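Long-range contacts in extracellular ligand-binding receptor (Rhodopseudomonas palustris, PDB 3SG0), which probably captures aromatic acids such as benzoylformate in the periplasm, serving as the solute-binding component of an ABC-type transport system: residues Leu208-Thr213 / Lys232-Arg237; Asp216-Ala221 / Arg237-Ala242; Thr225-Pro230 / Glu252-Leu257; Asp261-Ile266 / Ile377-Phe382; Ala268-Ser273 / Pro304-Val309. One frame throughout, in Å; residues are numbered along the deposited sequence.

Contact 1: Leu208-Thr213 / Lys232-Arg237; sequences LKIIAT and KALRER
Ile-211 and Leu-208 meet Leu-234 and Arg-237 in an apolar helix-to-helix contact, where helix 204-212 and the end of helix 228-236 lie together on one face of the parallel sheet of strands 189-196, 161-167, 217-221 and 242-244. Ile-211 faces both partners. Its CG1 branch is anti to its own carbonyl carbon (chi1 -74°), which sends CD1 to 3.6 Å from CB of Arg-237, the two side chains meeting roughly at right angles. One atom back along this branch, Ile-211 CG1 lies 4.1 Å from CD2 of Leu-234, and here the two side chains run antiparallel. Nearer the sheet, CG2 of Ile-210 comes within 4.3 Å of the same Leu-234 methyl. Toward the solvent, CD2 of Leu-208 touches CD of Arg-237 at 3.7 Å. The Arg-237 side chain, bent at chi2, carries its guanidinium past this methyl, with NH2 4.1 Å from Leu-208 CD2. Ile-210 and Leu-234 both also rest on Val-218 of strand 217-221, so the two helices share one patch of the sheet. Contact between these segments is thus made by branched aliphatic groups and the methylenes of one arginine, without polar bonds between them: the part made by Ile-210 and Leu-234 is apolar and buried, while farther out an exposed arginine lays its hydrocarbon stem on a leucine and keeps its charged end at the surface.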
# COMPACT_ATOMS: atom_id res chain seq x y z
N LEU A 208 -10.23 9.41 24.63
CA LEU A 208 -11.23 9.89 25.58
C LEU A 208 -12.32 10.71 24.89
O LEU A 208 -13.51 10.56 25.19
CB LEU A 208 -10.58 10.67 26.72
CG LEU A 208 -9.77 9.83 27.71
CD1 LEU A 208 -9.01 10.71 28.68
CD2 LEU A 208 -10.67 8.85 28.45
N LYS A 209 -11.92 11.58 23.96
CA LYS A 209 -12.89 12.38 23.22
C LYS A 209 -13.83 11.50 22.40
O LYS A 209 -15.05 11.73 22.37
CB LYS A 209 -12.19 13.40 22.32
CG LYS A 209 -11.58 14.56 23.08
CD LYS A 209 -10.89 15.54 22.14
CE LYS A 209 -10.28 16.69 22.92
NZ LYS A 209 -9.61 17.69 22.04
N ILE A 210 -13.27 10.50 21.73
CA ILE A 210 -14.09 9.58 20.96
C ILE A 210 -15.08 8.85 21.86
O ILE A 210 -16.28 8.80 21.56
CB ILE A 210 -13.21 8.57 20.21
CG1 ILE A 210 -12.44 9.29 19.10
CG2 ILE A 210 -14.06 7.45 19.63
CD1 ILE A 210 -11.32 8.49 18.48
N ILE A 211 -14.60 8.30 22.96
CA ILE A 211 -15.46 7.57 23.87
C ILE A 211 -16.59 8.45 24.42
O ILE A 211 -17.72 7.99 24.55
CB ILE A 211 -14.64 6.92 25.00
CG1 ILE A 211 -13.88 5.71 24.43
CG2 ILE A 211 -15.54 6.51 26.16
CD1 ILE A 211 -12.86 5.11 25.37
N ALA A 212 -16.29 9.72 24.68
CA ALA A 212 -17.30 10.64 25.21
C ALA A 212 -18.46 10.89 24.23
O ALA A 212 -19.55 11.29 24.66
CB ALA A 212 -16.65 11.96 25.63
N THR A 213 -18.23 10.67 22.94
CA THR A 213 -19.31 10.82 21.95
C THR A 213 -20.23 9.60 21.91
O THR A 213 -21.23 9.61 21.20
CB THR A 213 -18.79 11.11 20.51
OG1 THR A 213 -18.13 9.96 19.97
CG2 THR A 213 -17.86 12.31 20.50
N LYS A 232 -5.90 -0.68 21.01
CA LYS A 232 -5.69 -1.08 22.40
C LYS A 232 -6.18 -0.03 23.38
O LYS A 232 -6.77 -0.36 24.41
CB LYS A 232 -4.21 -1.39 22.66
CG LYS A 232 -3.73 -2.70 22.07
CD LYS A 232 -2.32 -3.04 22.53
CE LYS A 232 -2.32 -3.87 23.80
NZ LYS A 232 -2.81 -5.25 23.55
N ALA A 233 -5.95 1.24 23.08
CA ALA A 233 -6.37 2.31 23.98
C ALA A 233 -7.89 2.36 24.10
O ALA A 233 -8.42 2.51 25.20
CB ALA A 233 -5.82 3.65 23.52
N LEU A 234 -8.58 2.20 22.98
CA LEU A 234 -10.04 2.15 23.02
C LEU A 234 -10.52 0.98 23.88
O LEU A 234 -11.40 1.15 24.73
CB LEU A 234 -10.60 2.03 21.60
CG LEU A 234 -10.61 3.33 20.80
CD1 LEU A 234 -10.66 3.06 19.31
CD2 LEU A 234 -11.79 4.21 21.23
N ARG A 235 -9.95 -0.20 23.67
CA ARG A 235 -10.39 -1.37 24.42
C ARG A 235 -10.07 -1.23 25.91
O ARG A 235 -10.90 -1.57 26.76
CB ARG A 235 -9.77 -2.66 23.86
CG ARG A 235 -10.24 -3.02 22.45
CD ARG A 235 -11.73 -3.32 22.41
NE ARG A 235 -12.14 -3.84 21.11
CZ ARG A 235 -13.26 -3.49 20.48
NH1 ARG A 235 -14.10 -2.63 21.04
NH2 ARG A 235 -13.54 -4.01 19.29
N GLU A 236 -8.89 -0.71 26.22
CA GLU A 236 -8.48 -0.56 27.61
C GLU A 236 -9.37 0.44 28.35
O GLU A 236 -9.57 0.33 29.56
CB GLU A 236 -7.00 -0.17 27.69
CG GLU A 236 -6.07 -1.32 27.29
CD GLU A 236 -4.64 -0.87 27.06
OE1 GLU A 236 -4.35 0.33 27.24
OE2 GLU A 236 -3.81 -1.72 26.68
N ARG A 237 -9.91 1.41 27.61
CA ARG A 237 -10.76 2.44 28.21
C ARG A 237 -12.25 2.12 28.12
O ARG A 237 -13.09 2.98 28.37
CB ARG A 237 -10.44 3.82 27.63
CG ARG A 237 -8.98 4.21 27.86
CD ARG A 237 -8.79 5.69 28.12
NE ARG A 237 -7.46 5.96 28.66
CZ ARG A 237 -7.22 6.31 29.92
NH1 ARG A 237 -5.98 6.53 30.32
NH2 ARG A 237 -8.22 6.47 30.77

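Contact 2: Asp216-Ala221 / Arg237-Ala242; sequences DAVFIA and RGFKGA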
# COMPACT_ATOMS: atom_id res chain seq x y z
N ASP A 216 -21.30 4.06 18.12
CA ASP A 216 -21.58 2.64 17.93
C ASP A 216 -20.33 1.88 17.50
O ASP A 216 -20.15 0.70 17.84
CB ASP A 216 -22.68 2.47 16.88
CG ASP A 216 -23.95 3.21 17.24
OD1 ASP A 216 -24.44 3.03 18.38
OD2 ASP A 216 -24.45 3.99 16.40
N ALA A 217 -19.45 2.56 16.77
CA ALA A 217 -18.25 1.95 16.23
C ALA A 217 -17.20 3.03 16.12
O ALA A 217 -17.52 4.22 16.20
CB ALA A 217 -18.53 1.33 14.87
N VAL A 218 -15.95 2.62 15.94
CA VAL A 218 -14.87 3.56 15.70
C VAL A 218 -14.05 3.12 14.50
O VAL A 218 -13.73 1.94 14.35
CB VAL A 218 -13.95 3.70 16.93
CG1 VAL A 218 -12.80 4.66 16.64
CG2 VAL A 218 -14.75 4.20 18.13
N PHE A 219 -13.75 4.09 13.63
CA PHE A 219 -12.87 3.89 12.50
C PHE A 219 -11.48 4.42 12.81
O PHE A 219 -11.33 5.55 13.29
CB PHE A 219 -13.40 4.61 11.27
CG PHE A 219 -12.72 4.18 10.01
CD1 PHE A 219 -13.22 3.11 9.29
CD2 PHE A 219 -11.55 4.79 9.58
CE1 PHE A 219 -12.58 2.67 8.15
CE2 PHE A 219 -10.90 4.35 8.43
CZ PHE A 219 -11.43 3.29 7.72
N ILE A 220 -10.46 3.61 12.51
CA ILE A 220 -9.07 4.00 12.69
C ILE A 220 -8.38 3.98 11.32
O ILE A 220 -8.41 2.95 10.64
CB ILE A 220 -8.34 3.03 13.64
CG1 ILE A 220 -9.04 3.02 15.01
CG2 ILE A 220 -6.86 3.39 13.75
CD1 ILE A 220 -8.54 1.93 15.94
N ALA A 221 -7.77 5.10 10.93
CA ALA A 221 -7.03 5.18 9.67
C ALA A 221 -5.54 5.27 9.97
O ALA A 221 -5.00 6.35 10.24
CB ALA A 221 -7.49 6.36 8.83
N ARG A 237 -9.91 1.41 27.61
CA ARG A 237 -10.76 2.44 28.21
C ARG A 237 -12.25 2.12 28.12
O ARG A 237 -13.09 2.98 28.37
CB ARG A 237 -10.44 3.82 27.63
CG ARG A 237 -8.98 4.21 27.86
CD ARG A 237 -8.79 5.69 28.12
NE ARG A 237 -7.46 5.96 28.66
CZ ARG A 237 -7.22 6.31 29.92
NH1 ARG A 237 -5.98 6.53 30.32
NH2 ARG A 237 -8.22 6.47 30.77
N GLY A 238 -12.56 0.87 27.77
CA GLY A 238 -13.91 0.36 27.93
C GLY A 238 -14.77 0.32 26.69
O GLY A 238 -15.93 -0.09 26.76
N PHE A 239 -14.24 0.74 25.55
CA PHE A 239 -15.05 0.70 24.34
C PHE A 239 -15.25 -0.74 23.88
O PHE A 239 -14.28 -1.47 23.66
CB PHE A 239 -14.44 1.54 23.22
CG PHE A 239 -15.32 1.63 22.02
CD1 PHE A 239 -16.51 2.35 22.08
CD2 PHE A 239 -15.01 0.97 20.84
CE1 PHE A 239 -17.35 2.43 21.00
CE2 PHE A 239 -15.85 1.05 19.75
CZ PHE A 239 -17.02 1.78 19.83
N LYS A 240 -16.51 -1.14 23.73
CA LYS A 240 -16.83 -2.52 23.40
C LYS A 240 -17.39 -2.69 21.99
O LYS A 240 -17.58 -3.81 21.53
CB LYS A 240 -17.81 -3.10 24.43
CG LYS A 240 -17.27 -3.08 25.86
CD LYS A 240 -17.18 -4.49 26.43
CE LYS A 240 -16.69 -4.48 27.87
NZ LYS A 240 -15.31 -3.94 28.00
N GLY A 241 -17.64 -1.58 21.31
CA GLY A 241 -18.23 -1.63 19.98
C GLY A 241 -17.28 -2.08 18.89
O GLY A 241 -16.11 -2.37 19.13
N ALA A 242 -17.78 -2.13 17.67
CA ALA A 242 -16.98 -2.54 16.52
C ALA A 242 -15.87 -1.54 16.23
O ALA A 242 -16.08 -0.33 16.31
CB ALA A 242 -17.86 -2.72 15.30
O HOH W 1 -20.66 -2.24 17.55
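A water wedged between Asp-216 and Ala-242 sets this contact apart: it donates to O of Asp-216 (3.0 Å) and accepts from N of Ala-242 (2.9 Å), joining two backbone groups that stand too far apart to bond directly. Two residues along the strand, N of Val-218 bonds directly to O of Ala-242 at 3.0 Å. The same carbonyl is also approached by CA of Ala-217 at 3.1 Å, a CA-H...O contact. Beside the Val-218 to Ala-242 bond sits the ring of Phe-239. With CG anti to the backbone N (chi1 -174°), the ring is thrown toward strand 217-221 and held between two layers. CG2 of Val-218 lies over one face in a CH-pi contact, 4.0 Å from the centroid and displaced toward the rim, while N of Gly-241 sits over the centre of the opposite face, 3.5 Å above the plane. Ala-217 N and Ala-242 O lie at the ring edge, in its plane. Helix 228-236 ends just before, in a Schellman motif with Gly-238 as its C-prime residue, and Arg-235 of that helix binds the carbonyls of Phe-239 and Gly-241 through NH1. The loop thereby completes the beta-alpha-beta crossover from strand 217-221 through helix 228-236 to strand 242-244 at the sheet's border, while Asp-216 OD2 receives the backbone N-H groups of Lys-160 and Lys-161 at the start of strand 161-167.

Contact 3: Thr225-Pro230 / Glu252-Leu257; sequences TPAVLP and EEFIKL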
# COMPACT_ATOMS: atom_id res chain seq x y z
N THR A 225 2.72 -1.02 12.67
CA THR A 225 2.56 -1.24 14.10
C THR A 225 1.95 -0.06 14.87
O THR A 225 1.31 -0.30 15.88
CB THR A 225 3.85 -1.78 14.76
OG1 THR A 225 4.97 -0.98 14.37
CG2 THR A 225 4.10 -3.21 14.29
N PRO A 226 2.11 1.19 14.39
CA PRO A 226 1.41 2.29 15.09
C PRO A 226 -0.11 2.15 15.12
O PRO A 226 -0.75 2.84 15.91
CB PRO A 226 1.80 3.52 14.27
CG PRO A 226 3.16 3.19 13.75
CD PRO A 226 3.07 1.72 13.40
N ALA A 227 -0.70 1.31 14.27
CA ALA A 227 -2.15 1.13 14.25
C ALA A 227 -2.68 0.39 15.47
O ALA A 227 -3.88 0.43 15.75
CB ALA A 227 -2.58 0.42 12.98
N VAL A 228 -1.81 -0.32 16.17
CA VAL A 228 -2.25 -1.06 17.36
C VAL A 228 -2.66 -0.13 18.49
O VAL A 228 -3.67 -0.35 19.17
CB VAL A 228 -1.18 -2.06 17.84
CG1 VAL A 228 -1.57 -2.67 19.17
CG2 VAL A 228 -0.95 -3.14 16.79
N LEU A 229 -1.88 0.93 18.70
CA LEU A 229 -2.07 1.83 19.83
C LEU A 229 -3.51 2.34 20.02
O LEU A 229 -4.08 2.18 21.09
CB LEU A 229 -1.08 2.99 19.74
CG LEU A 229 -1.23 4.12 20.76
CD1 LEU A 229 -1.06 3.59 22.18
CD2 LEU A 229 -0.23 5.23 20.48
N PRO A 230 -4.10 2.96 18.99
CA PRO A 230 -5.46 3.45 19.21
C PRO A 230 -6.48 2.35 19.49
O PRO A 230 -7.42 2.57 20.25
CB PRO A 230 -5.80 4.19 17.91
CG PRO A 230 -4.80 3.67 16.90
CD PRO A 230 -3.56 3.37 17.68
N GLU A 252 0.72 -9.70 9.62
CA GLU A 252 0.66 -10.53 10.81
C GLU A 252 1.35 -9.88 12.02
O GLU A 252 1.05 -10.24 13.16
CB GLU A 252 1.20 -11.93 10.52
CG GLU A 252 0.23 -12.82 9.73
CD GLU A 252 0.03 -12.40 8.28
OE1 GLU A 252 0.94 -11.77 7.69
OE2 GLU A 252 -1.05 -12.70 7.73
N GLU A 253 2.23 -8.91 11.80
CA GLU A 253 2.84 -8.20 12.92
C GLU A 253 1.80 -7.43 13.73
O GLU A 253 1.93 -7.27 14.94
CB GLU A 253 3.92 -7.22 12.44
CG GLU A 253 5.10 -7.88 11.78
CD GLU A 253 6.19 -6.89 11.41
OE1 GLU A 253 6.47 -5.99 12.23
OE2 GLU A 253 6.76 -7.00 10.31
N PHE A 254 0.78 -6.92 13.05
CA PHE A 254 -0.31 -6.20 13.70
C PHE A 254 -1.13 -7.16 14.55
O PHE A 254 -1.52 -6.83 15.68
CB PHE A 254 -1.18 -5.52 12.63
CG PHE A 254 -2.43 -4.88 13.17
CD1 PHE A 254 -2.43 -3.58 13.63
CD2 PHE A 254 -3.62 -5.59 13.19
CE1 PHE A 254 -3.59 -3.00 14.11
CE2 PHE A 254 -4.78 -5.01 13.66
CZ PHE A 254 -4.76 -3.71 14.12
N ILE A 255 -1.39 -8.35 14.03
CA ILE A 255 -2.13 -9.36 14.78
C ILE A 255 -1.36 -9.77 16.03
O ILE A 255 -1.93 -9.85 17.12
CB ILE A 255 -2.44 -10.61 13.92
CG1 ILE A 255 -3.38 -10.25 12.77
CG2 ILE A 255 -3.02 -11.74 14.78
CD1 ILE A 255 -3.70 -11.40 11.84
N LYS A 256 -0.07 -10.00 15.88
CA LYS A 256 0.76 -10.45 16.99
C LYS A 256 0.85 -9.40 18.09
O LYS A 256 0.68 -9.71 19.28
CB LYS A 256 2.16 -10.82 16.49
CG LYS A 256 3.10 -11.33 17.57
CD LYS A 256 4.45 -11.70 16.96
CE LYS A 256 5.48 -12.01 18.02
NZ LYS A 256 6.84 -12.19 17.43
N LEU A 257 1.11 -8.16 17.70
CA LEU A 257 1.24 -7.08 18.67
C LEU A 257 -0.11 -6.74 19.30
O LEU A 257 -0.19 -6.46 20.50
CB LEU A 257 1.84 -5.85 18.00
CG LEU A 257 2.19 -4.68 18.93
CD1 LEU A 257 3.31 -5.08 19.90
CD2 LEU A 257 2.60 -3.46 18.11
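Val-228 and Phe-254 point past each other from opposing sides, and around this pair the 3-10 turn 225-227 and the start of helix 228-236 pack on helix 252-258. Both carry their leading branch anti to the backbone N (chi1 172° for CG1 of Val-228, 173° for CG of Phe-254). This leaves the other valine branch, CG2, beside the backbone N, where it meets the ring obliquely, 3.5 Å from CD1 of Phe-254. Farther out along the ring, CE1 of Phe-254 meets CB of Ala-227 at 3.7 Å, while the carbonyl carbon of Ala-227 lies at the ring edge, in its plane. One helical turn along, Leu-257 brings CD2 to 3.8 Å from Val-228 CG2, so this methyl touches both aromatic and aliphatic carbon. The same leucine atom also touches CB of Thr-225 at 4.0 Å, the two side chains meeting at about a right angle. Beyond the segments, Phe-254 continues against Gln-245, Val-262 and Ile-377, tying its helix to the loop after it and to strand 373-378. The contact is essentially apolar, held by hydrophobic burial and van der Waals fit: buried at Ala-227, Val-228 and Phe-254 and thinning toward exposed Leu-257, with the bound benzoylformate about 9 Å from the side chain of Ala-227.

Contact 4: Asp261-Ile266 / Ile377-Phe382; sequences DVEGAI and IRDGAF
Ile-377 fills the bend of the loop 261-266, and each of its side-chain atoms finds something there. CB lies 3.8 Å from O of Val-262, and CG1, anti to the carbonyl carbon (chi1 -59°), runs inward past O of Ala-265. CG2 comes to 3.9 Å from OE1 of Glu-263. The tip, CD1, meets O of Val-262 (3.7 Å), then CB of Ala-265 (4.0 Å) and, more loosely, CG2 of Val-262, while the edge of the Phe-254 ring from helix 252-258, at CE2, abuts it. The backbone is gripped as well: N of Ile-377 donates to O of Ala-265 at 2.9 Å, and O of Ile-377 accepts from N of Gly-264 at 2.8 Å. Glu-263 then reaches over the neighbouring turn. In the conformer described here, one of two deposited, its chain bends at chi2 and OE2 takes the N-H of Asp-379 on its syn lone pair in a short bond (2.6 Å), while OE1 receives a weak bond from N of Gly-380 (3.3 Å). The two N-H groups may ease repulsion between this carboxylate and that of Asp-379. Two tight turns thus face each other: type II from Val-262 to Ala-265, with Gly-264 at positive phi, and type I' from Arg-378 to Ala-381. The latter is the classic two-residue connection of a beta-hairpin, here joining strands 373-378 and 381-384, with the Glu-263 carboxylate, in this conformer at least, accepting from its N-H groups.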
# COMPACT_ATOMS: atom_id res chain seq x y z
N ASP A 261 -7.00 -7.61 21.63
CA ASP A 261 -7.59 -6.29 21.40
C ASP A 261 -7.92 -6.02 19.93
O ASP A 261 -8.80 -5.20 19.64
CB ASP A 261 -6.69 -5.18 21.94
CG ASP A 261 -6.59 -5.20 23.45
OD1 ASP A 261 -7.58 -5.55 24.13
OD2 ASP A 261 -5.50 -4.86 23.97
N VAL A 262 -7.24 -6.69 19.01
CA VAL A 262 -7.51 -6.49 17.59
C VAL A 262 -8.34 -7.61 16.96
O VAL A 262 -8.73 -7.53 15.79
CB VAL A 262 -6.23 -6.22 16.76
CG1 VAL A 262 -5.49 -5.01 17.32
CG2 VAL A 262 -5.33 -7.45 16.70
N GLU A 263 -8.63 -8.65 17.74
CA GLU A 263 -9.53 -9.69 17.27
C GLU A 263 -10.85 -9.05 16.84
O GLU A 263 -11.38 -8.17 17.54
CB GLU A 263 -9.76 -10.72 18.38
CG GLU A 263 -10.72 -11.85 18.02
CD GLU A 263 -10.12 -12.85 17.05
OE1 GLU A 263 -8.91 -12.77 16.76
OE2 GLU A 263 -10.88 -13.73 16.58
N GLY A 264 -11.36 -9.46 15.69
CA GLY A 264 -12.62 -8.93 15.20
C GLY A 264 -12.50 -7.66 14.37
O GLY A 264 -13.50 -7.22 13.80
N ALA A 265 -11.31 -7.07 14.29
CA ALA A 265 -11.14 -5.90 13.44
C ALA A 265 -11.50 -6.24 12.00
O ALA A 265 -11.20 -7.34 11.53
CB ALA A 265 -9.71 -5.39 13.51
N ILE A 266 -12.15 -5.31 11.32
CA ILE A 266 -12.53 -5.48 9.93
C ILE A 266 -11.98 -4.30 9.13
O ILE A 266 -11.97 -3.17 9.61
CB ILE A 266 -14.07 -5.57 9.78
CG1 ILE A 266 -14.57 -6.88 10.37
CG2 ILE A 266 -14.49 -5.42 8.32
CD1 ILE A 266 -16.07 -6.95 10.57
N ILE A 377 -10.10 -10.03 11.17
CA ILE A 377 -9.17 -10.80 11.99
C ILE A 377 -9.99 -11.77 12.83
O ILE A 377 -10.75 -11.37 13.70
CB ILE A 377 -8.30 -9.90 12.88
CG1 ILE A 377 -7.49 -8.93 12.00
CG2 ILE A 377 -7.39 -10.74 13.76
CD1 ILE A 377 -6.68 -7.93 12.79
N ARG A 378 -9.87 -13.06 12.51
CA ARG A 378 -10.59 -14.11 13.22
C ARG A 378 -9.61 -15.16 13.70
O ARG A 378 -8.86 -15.73 12.91
CB ARG A 378 -11.61 -14.79 12.30
CG ARG A 378 -12.87 -14.00 12.05
CD ARG A 378 -14.07 -14.93 11.85
NE ARG A 378 -13.83 -15.98 10.85
CZ ARG A 378 -13.86 -15.77 9.54
NH1 ARG A 378 -14.10 -14.56 9.06
NH2 ARG A 378 -13.64 -16.78 8.70
N ASP A 379 -9.62 -15.42 15.00
CA ASP A 379 -8.72 -16.40 15.59
C ASP A 379 -7.27 -16.15 15.17
O ASP A 379 -6.53 -17.08 14.84
CB ASP A 379 -9.15 -17.82 15.24
CG ASP A 379 -10.52 -18.17 15.80
OD1 ASP A 379 -10.83 -17.72 16.93
OD2 ASP A 379 -11.29 -18.88 15.13
N GLY A 380 -6.88 -14.89 15.17
CA GLY A 380 -5.49 -14.54 14.93
C GLY A 380 -5.01 -14.70 13.50
O GLY A 380 -3.82 -14.85 13.26
N ALA A 381 -5.94 -14.65 12.54
CA ALA A 381 -5.58 -14.70 11.13
C ALA A 381 -6.49 -13.79 10.31
O ALA A 381 -7.64 -13.55 10.69
CB ALA A 381 -5.67 -16.14 10.60
N PHE A 382 -5.96 -13.29 9.20
CA PHE A 382 -6.78 -12.54 8.25
C PHE A 382 -7.67 -13.49 7.45
O PHE A 382 -7.19 -14.45 6.85
CB PHE A 382 -5.90 -11.72 7.31
CG PHE A 382 -5.08 -10.68 8.01
CD1 PHE A 382 -5.68 -9.64 8.69
CD2 PHE A 382 -3.70 -10.77 8.01
CE1 PHE A 382 -4.92 -8.68 9.36
CE2 PHE A 382 -2.92 -9.82 8.67
CZ PHE A 382 -3.54 -8.78 9.35

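Contact 5: Ala268-Ser273 / Pro304-Val309; sequences AGEAFS and PTIFGV
Phe-272 and Ile-306 lie closest together in this buried contact, their side chains passing in opposing directions. CD2 of the ring meets CG1 of Ile-306 at 3.5 Å, CE2 lies 3.6 Å from its CA, and the approach is oblique. Across the ring, CD1 of Phe-272 is 4.2 Å from CG2 of Val-309, one helical turn on. Ile-306 holds CG1 anti to the backbone N (chi1 -168°), and the extended branch carries CD1 beyond the ring into a polar corner, 3.6 Å from OE1 of Glu-270 and 3.6 Å from OG of Ser-273. CG2 of Ile-306, between the backbone N and the carbonyl carbon, sits 3.7 Å above one face of the Phe-307 ring. In the next shell, OE2 of Glu-270 is held by ND1 of His-247, which fixes the carboxylate that the isoleucine methyl leans on. Lys-288 of helix 283-298 makes a cation-pi contact with the Phe-272 ring and also bonds to the Phe-272 carbonyl, so this residue is gripped at both ends. Phe-307 touches the bound benzoylformate and packs on Leu-43 of helix 41-50, and the side chain of Glu-270 lies about 6 Å from the ligand. The contact therefore joins the short helical segment after strand 266-269 to the start of helix 306-328 at the ligand pocket, to which Phe-307 belongs, consistent with the two-lobed periplasmic binding protein fold, where the ligand lies in the cleft between lobes.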
# COMPACT_ATOMS: atom_id res chain seq x y z
N ALA A 268 -11.30 -2.98 4.68
CA ALA A 268 -11.33 -3.28 3.26
C ALA A 268 -9.89 -3.39 2.78
O ALA A 268 -9.07 -2.49 3.01
CB ALA A 268 -12.07 -2.19 2.51
N GLY A 269 -9.56 -4.49 2.11
CA GLY A 269 -8.21 -4.73 1.66
C GLY A 269 -8.14 -5.56 0.39
O GLY A 269 -9.08 -5.65 -0.40
N GLU A 270 -6.97 -6.17 0.22
CA GLU A 270 -6.56 -6.79 -1.03
C GLU A 270 -6.83 -8.28 -1.08
O GLU A 270 -6.89 -8.96 -0.06
CB GLU A 270 -5.07 -6.56 -1.27
CG GLU A 270 -4.68 -5.13 -1.62
CD GLU A 270 -4.74 -4.18 -0.45
OE1 GLU A 270 -4.08 -4.42 0.59
OE2 GLU A 270 -5.44 -3.15 -0.60
N ALA A 271 -6.91 -8.80 -2.31
CA ALA A 271 -7.10 -10.23 -2.54
C ALA A 271 -6.10 -11.06 -1.75
O ALA A 271 -6.47 -12.09 -1.19
CB ALA A 271 -6.98 -10.54 -4.02
N PHE A 272 -4.85 -10.61 -1.69
CA PHE A 272 -3.80 -11.33 -0.97
C PHE A 272 -4.27 -11.72 0.43
O PHE A 272 -4.00 -12.83 0.91
CB PHE A 272 -2.56 -10.43 -0.90
CG PHE A 272 -1.39 -11.00 -0.13
CD1 PHE A 272 -0.29 -11.53 -0.80
CD2 PHE A 272 -1.34 -10.93 1.25
CE1 PHE A 272 0.82 -12.00 -0.11
CE2 PHE A 272 -0.23 -11.41 1.95
CZ PHE A 272 0.84 -11.94 1.26
N SER A 273 -4.94 -10.80 1.11
CA SER A 273 -5.33 -11.03 2.51
C SER A 273 -6.45 -12.04 2.66
O SER A 273 -6.58 -12.66 3.72
CB SER A 273 -5.75 -9.71 3.15
OG SER A 273 -4.69 -8.77 3.13
N PRO A 304 6.33 -14.31 3.99
CA PRO A 304 6.27 -12.86 3.86
C PRO A 304 4.98 -12.30 4.42
O PRO A 304 3.99 -13.03 4.59
CB PRO A 304 6.29 -12.65 2.35
CG PRO A 304 5.56 -13.85 1.83
CD PRO A 304 5.97 -15.00 2.73
N THR A 305 4.98 -11.00 4.70
CA THR A 305 3.74 -10.27 4.92
C THR A 305 3.38 -9.50 3.65
O THR A 305 4.18 -9.37 2.71
CB THR A 305 3.83 -9.33 6.11
OG1 THR A 305 4.75 -8.28 5.80
CG2 THR A 305 4.29 -10.08 7.36
N ILE A 306 2.16 -8.99 3.62
CA ILE A 306 1.62 -8.39 2.41
C ILE A 306 2.49 -7.26 1.87
O ILE A 306 2.56 -7.04 0.66
CB ILE A 306 0.18 -7.88 2.62
CG1 ILE A 306 -0.47 -7.52 1.29
CG2 ILE A 306 0.16 -6.70 3.59
CD1 ILE A 306 -1.94 -7.16 1.41
N PHE A 307 3.15 -6.51 2.74
CA PHE A 307 3.84 -5.32 2.26
C PHE A 307 4.95 -5.63 1.27
O PHE A 307 5.23 -4.83 0.38
CB PHE A 307 4.24 -4.41 3.42
CG PHE A 307 3.04 -3.90 4.13
CD1 PHE A 307 2.62 -4.46 5.33
CD2 PHE A 307 2.25 -2.93 3.54
CE1 PHE A 307 1.45 -4.02 5.94
CE2 PHE A 307 1.08 -2.50 4.14
CZ PHE A 307 0.68 -3.05 5.34
N GLY A 308 5.56 -6.81 1.38
CA GLY A 308 6.55 -7.23 0.40
C GLY A 308 5.94 -7.39 -0.98
O GLY A 308 6.61 -7.19 -2.01
N VAL A 309 4.67 -7.76 -1.03
CA VAL A 309 4.01 -7.99 -2.31
C VAL A 309 3.81 -6.69 -3.08
O VAL A 309 3.62 -6.72 -4.29
CB VAL A 309 2.70 -8.81 -2.16
CG1 VAL A 309 1.47 -7.91 -2.14
CG2 VAL A 309 2.59 -9.82 -3.30

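From the N terminus, contacts 1, 2 and 3 open in turn at residues 208, 216 and 225 and close in the same order, so all three cross one another. Contacts 1 and 2 share Arg-237, and contacts 1 and 3 both use helix 228-236; together they knit the helices and loops around strand 217-221. Contact 4 follows in series, opening at 261 and closing only at 377-382, near the C terminus, and contact 5 is nested within its loop. A salt bridge between Lys-232 and Asp-261 links contacts 1 and 4, while Phe-254 joins contacts 3 and 4. Contacts 4 and 5 share the antiparallel sheet of strands 266-269 and 373-378.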